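PDB 7CFA: R.Pab1 family restriction endonuclease from Campylobacter coli, which acts as a restriction DNA glycosylase, probably excising a base within its recognition sequence and so leading to strand cleavage. Local coordinates for residues F6-T15 with I193-S204. The protein carries 2 engineered substitutions. Sequence-based numbering, arbitrary orientation.
Sequences FKIDYELPLT and IESKEKGYLEIS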
loop_
_atom_site.group_PDB
_atom_site.type_symbol
_atom_site.label_atom_id
_atom_site.label_comp_id
_atom_site.label_asym_id
_atom_site.label_seq_id
_atom_site.Cartn_x
_atom_site.Cartn_y
_atom_site.Cartn_z
ATOM N N PHE A 6 37.020 13.781 3.691
ATOM C CA PHE A 6 36.310 12.939 2.741
ATOM C C PHE A 6 34.807 13.135 2.870
ATOM O O PHE A 6 34.259 13.174 3.975
ATOM C CB PHE A 6 36.669 11.468 2.952
ATOM C CG PHE A 6 35.907 10.529 2.062
ATOM C CD1 PHE A 6 36.232 10.408 0.722
ATOM C CD2 PHE A 6 34.866 9.767 2.567
ATOM C CE1 PHE A 6 35.529 9.545 -0.101
ATOM C CE2 PHE A 6 34.162 8.903 1.751
ATOM C CZ PHE A 6 34.494 8.791 0.416
ATOM N N LYS A 7 34.142 13.264 1.726
ATOM C CA LYS A 7 32.699 13.436 1.702
ATOM C C LYS A 7 32.127 12.698 0.501
ATOM O O LYS A 7 32.851 12.299 -0.416
ATOM C CB LYS A 7 32.306 14.919 1.665
ATOM C CG LYS A 7 32.756 15.663 0.415
ATOM C CD LYS A 7 32.198 17.080 0.392
ATOM C CE LYS A 7 32.670 17.847 -0.836
ATOM N NZ LYS A 7 32.295 17.162 -2.106
ATOM N N ILE A 8 30.809 12.515 0.523
ATOM C CA ILE A 8 30.073 11.908 -0.577
ATOM C C ILE A 8 28.887 12.812 -0.880
ATOM O O ILE A 8 28.010 12.998 -0.028
ATOM C CB ILE A 8 29.603 10.483 -0.251
ATOM C CG1 ILE A 8 30.799 9.544 -0.077
ATOM C CG2 ILE A 8 28.669 9.968 -1.338
ATOM C CD1 ILE A 8 30.408 8.105 0.203
ATOM N N ASP A 9 28.864 13.385 -2.082
ATOM C CA ASP A 9 27.707 14.140 -2.564
ATOM C C ASP A 9 26.783 13.147 -3.258
ATOM O O ASP A 9 26.859 12.937 -4.469
ATOM C CB ASP A 9 28.139 15.265 -3.497
ATOM C CG ASP A 9 28.955 16.332 -2.792
ATOM O OD1 ASP A 9 28.626 16.677 -1.637
ATOM O OD2 ASP A 9 29.926 16.831 -3.399
ATOM N N TYR A 10 25.901 12.526 -2.477
ATOM C CA TYR A 10 25.071 11.441 -2.986
ATOM C C TYR A 10 23.990 11.989 -3.910
ATOM O O TYR A 10 23.126 12.761 -3.481
ATOM C CB TYR A 10 24.445 10.667 -1.830
ATOM C CG TYR A 10 24.108 9.238 -2.183
ATOM C CD1 TYR A 10 22.958 8.930 -2.900
ATOM C CD2 TYR A 10 24.944 8.196 -1.805
ATOM C CE1 TYR A 10 22.651 7.625 -3.228
ATOM C CE2 TYR A 10 24.644 6.888 -2.127
ATOM C CZ TYR A 10 23.498 6.608 -2.838
ATOM O OH TYR A 10 23.200 5.305 -3.158
ATOM N N GLU A 11 24.030 11.575 -5.175
ATOM C CA GLU A 11 23.078 12.049 -6.170
ATOM C C GLU A 11 21.727 11.370 -5.983
ATOM O O GLU A 11 21.643 10.139 -5.917
ATOM C CB GLU A 11 23.615 11.790 -7.577
ATOM C CG GLU A 11 22.631 12.096 -8.690
ATOM C CD GLU A 11 23.255 11.967 -10.064
ATOM O OE1 GLU A 11 24.239 12.686 -10.340
ATOM O OE2 GLU A 11 22.774 11.139 -10.863
ATOM N N LEU A 12 20.670 12.176 -5.906
ATOM C CA LEU A 12 19.313 11.678 -5.695
ATOM C C LEU A 12 18.407 12.223 -6.788
ATOM O O LEU A 12 18.257 13.455 -6.910
ATOM C CB LEU A 12 18.793 12.084 -4.314
ATOM C CG LEU A 12 19.572 11.532 -3.122
ATOM C CD1 LEU A 12 19.059 12.146 -1.834
ATOM C CD2 LEU A 12 19.463 10.018 -3.079
ATOM N N PRO A 13 17.785 11.366 -7.601
ATOM C CA PRO A 13 16.831 11.855 -8.611
ATOM C C PRO A 13 15.591 12.420 -7.938
ATOM O O PRO A 13 14.895 11.716 -7.201
ATOM C CB PRO A 13 16.510 10.600 -9.434
ATOM C CG PRO A 13 17.622 9.632 -9.124
ATOM C CD PRO A 13 18.003 9.915 -7.705
ATOM N N LEU A 14 15.317 13.699 -8.190
ATOM C CA LEU A 14 14.193 14.377 -7.550
ATOM C C LEU A 14 12.901 14.199 -8.342
ATOM O O LEU A 14 11.928 13.632 -7.836
ATOM C CB LEU A 14 14.519 15.863 -7.363
ATOM C CG LEU A 14 15.706 16.156 -6.445
ATOM C CD1 LEU A 14 15.919 17.651 -6.308
ATOM C CD2 LEU A 14 15.499 15.512 -5.082
ATOM N N THR A 15 12.877 14.679 -9.586
ATOM C CA THR A 15 11.694 14.566 -10.439
ATOM C C THR A 15 11.607 13.137 -10.966
ATOM O O THR A 15 11.969 12.829 -12.104
ATOM C CB THR A 15 11.746 15.577 -11.576
ATOM O OG1 THR A 15 12.933 15.366 -12.350
ATOM C CG2 THR A 15 11.745 16.993 -11.026
ATOM N N ILE A 193 11.521 22.657 -8.541
ATOM C CA ILE A 193 12.514 21.697 -9.004
ATOM C C ILE A 193 12.431 21.585 -10.520
ATOM O O ILE A 193 11.356 21.341 -11.081
ATOM C CB ILE A 193 12.308 20.330 -8.332
ATOM C CG1 ILE A 193 12.315 20.481 -6.810
ATOM C CG2 ILE A 193 13.390 19.357 -8.769
ATOM C CD1 ILE A 193 12.130 19.177 -6.066
ATOM N N GLU A 194 13.567 21.771 -11.187
ATOM C CA GLU A 194 13.610 21.669 -12.635
ATOM C C GLU A 194 13.476 20.213 -13.074
ATOM O O GLU A 194 13.616 19.276 -12.280
ATOM C CB GLU A 194 14.909 22.267 -13.176
ATOM C CG GLU A 194 15.128 23.722 -12.790
ATOM C CD GLU A 194 16.446 24.269 -13.303
ATOM O OE1 GLU A 194 17.214 23.494 -13.911
ATOM O OE2 GLU A 194 16.714 25.471 -13.100
ATOM N N SER A 195 13.193 20.036 -14.362
ATOM C CA SER A 195 13.009 18.701 -14.915
ATOM C C SER A 195 14.326 17.940 -14.893
ATOM O O SER A 195 15.369 18.472 -15.284
ATOM C CB SER A 195 12.473 18.781 -16.344
ATOM O OG SER A 195 12.246 17.485 -16.873
ATOM N N LYS A 196 14.274 16.694 -14.418
ATOM C CA LYS A 196 15.434 15.804 -14.355
ATOM C C LYS A 196 16.507 16.320 -13.405
ATOM O O LYS A 196 17.645 15.842 -13.434
ATOM C CB LYS A 196 16.042 15.577 -15.742
ATOM C CG LYS A 196 15.082 14.994 -16.769
ATOM C CD LYS A 196 15.766 14.807 -18.117
ATOM C CE LYS A 196 14.802 14.294 -19.183
ATOM N NZ LYS A 196 15.486 14.152 -20.503
ATOM N N GLU A 197 16.168 17.292 -12.563
ATOM C CA GLU A 197 17.150 17.879 -11.662
ATOM C C GLU A 197 17.530 16.889 -10.570
ATOM O O GLU A 197 16.683 16.158 -10.045
ATOM C CB GLU A 197 16.615 19.168 -11.036
ATOM C CG GLU A 197 17.652 19.922 -10.213
ATOM C CD GLU A 197 17.144 21.243 -9.668
ATOM O OE1 GLU A 197 15.967 21.584 -9.916
ATOM O OE2 GLU A 197 17.927 21.941 -8.989
ATOM N N LYS A 198 18.813 16.874 -10.225
ATOM C CA LYS A 198 19.344 15.982 -9.208
ATOM C C LYS A 198 19.626 16.761 -7.932
ATOM O O LYS A 198 20.091 17.904 -7.979
ATOM C CB LYS A 198 20.626 15.304 -9.693
ATOM C CG LYS A 198 20.465 14.495 -10.967
ATOM C CD LYS A 198 19.575 13.284 -10.743
ATOM C CE LYS A 198 19.492 12.429 -11.995
ATOM N NZ LYS A 198 20.838 11.969 -12.433
ATOM N N GLY A 199 19.329 16.141 -6.797
ATOM C CA GLY A 199 19.703 16.672 -5.502
ATOM C C GLY A 199 20.894 15.908 -4.957
ATOM O O GLY A 199 21.048 14.715 -5.205
ATOM N N TYR A 200 21.745 16.608 -4.212
ATOM C CA TYR A 200 22.984 16.033 -3.700
ATOM C C TYR A 200 23.012 16.160 -2.183
ATOM O O TYR A 200 23.135 17.267 -1.646
ATOM C CB TYR A 200 24.198 16.703 -4.340
ATOM C CG TYR A 200 24.290 16.423 -5.820
ATOM C CD1 TYR A 200 23.683 17.264 -6.742
ATOM C CD2 TYR A 200 24.960 15.304 -6.294
ATOM C CE1 TYR A 200 23.753 17.006 -8.096
ATOM C CE2 TYR A 200 25.036 15.037 -7.647
ATOM C CZ TYR A 200 24.431 15.891 -8.543
ATOM O OH TYR A 200 24.503 15.630 -9.893
ATOM N N LEU A 201 22.894 15.026 -1.501
ATOM C CA LEU A 201 22.990 14.968 -0.049
ATOM C C LEU A 201 24.458 14.857 0.340
ATOM O O LEU A 201 25.123 13.872 0.002
ATOM C CB LEU A 201 22.195 13.787 0.503
ATOM C CG LEU A 201 22.280 13.545 2.013
ATOM C CD1 LEU A 201 21.650 14.694 2.786
ATOM C CD2 LEU A 201 21.628 12.219 2.385
ATOM N N GLU A 202 24.960 15.869 1.040
ATOM C CA GLU A 202 26.355 15.892 1.464
ATOM C C GLU A 202 26.516 14.999 2.688
ATOM O O GLU A 202 25.921 15.256 3.739
ATOM C CB GLU A 202 26.798 17.321 1.762
ATOM C CG GLU A 202 28.226 17.426 2.263
ATOM C CD GLU A 202 28.670 18.861 2.449
ATOM O OE1 GLU A 202 28.176 19.740 1.709
ATOM O OE2 GLU A 202 29.508 19.111 3.340
ATOM N N ILE A 203 27.320 13.949 2.550
ATOM C CA ILE A 203 27.640 13.035 3.639
ATOM C C ILE A 203 29.103 13.237 4.000
ATOM O O ILE A 203 29.977 13.154 3.130
ATOM C CB ILE A 203 27.369 11.573 3.245
ATOM C CG1 ILE A 203 25.949 11.423 2.697
ATOM C CG2 ILE A 203 27.591 10.653 4.437
ATOM C CD1 ILE A 203 25.664 10.053 2.119
ATOM N N SER A 204 29.371 13.504 5.274
ATOM C CA SER A 204 30.732 13.763 5.721
ATOM C C SER A 204 30.864 13.308 7.169
ATOM O O SER A 204 29.957 12.688 7.730
ATOM C CB SER A 204 31.087 15.247 5.560
ATOM O OG SER A 204 30.374 16.041 6.492
#
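Ile8 pairs with Ile203, Tyr10 with Leu201 and Leu12 with Gly199 as the hydrogen-bonded pairs of a two-stranded antiparallel sheet, strand 8-13 against strand 198-203. Each pair exchanges two backbone hydrogen bonds. The bond from Leu12 N to Gly199 O is 2.7 Å long. Beyond the strands, the bond from Leu14 N to Glu197 O is weak.

One face carries Asp9, Glu11, Pro13, Lys198, Tyr200 and Glu202, most of them polar or charged. Lys198 NZ forms a salt bridge with Glu11 OE2 at 2.6 Å and meets it from well above the carboxylate plane. The lysine bends at chi2 (-67°) and chi4 (58°), which brings its amine back over the glutamate. Glu11 runs alongside Tyr200, with CB 3.5 Å from Tyr200 CE2. Its carboxylate stands nearly perpendicular to the ring, 83° between planes. Asp9 O lies at the edge of the same ring, in its plane. Asp9 and Glu202 point the same way, and Lys180 forms salt bridges with both. Arg186 forms a further salt bridge with Glu202, and Lys7 NZ one with Asp9 OD2, so the repulsion between the two acids is probably offset.

Apolar contacts fill the other face. Ile203 CD1 lies 4.2 Å from Tyr10 CB, and Leu12 CD1 packs on Leu201 CB. Past the strand ends, Leu14 crosses Ile193 at about a right angle, with CD1 3.9 Å from Ile193 CG2. Leu14 CG also sits 3.6 Å from Gly199 N. Thr15 OG1 accepts a weak hydrogen bond from Lys196 N, in the type II turn Glu194-Glu197.

The apolar face is covered from several sides. Phe86 of helix 79-88 touches Ile8 and Ile203, and Phe211 of helix 208-219 touches Leu201 and Ile203. Phe172 and Phe174 of strand 166-175 pack on Leu201, joining this small sheet to the large antiparallel one.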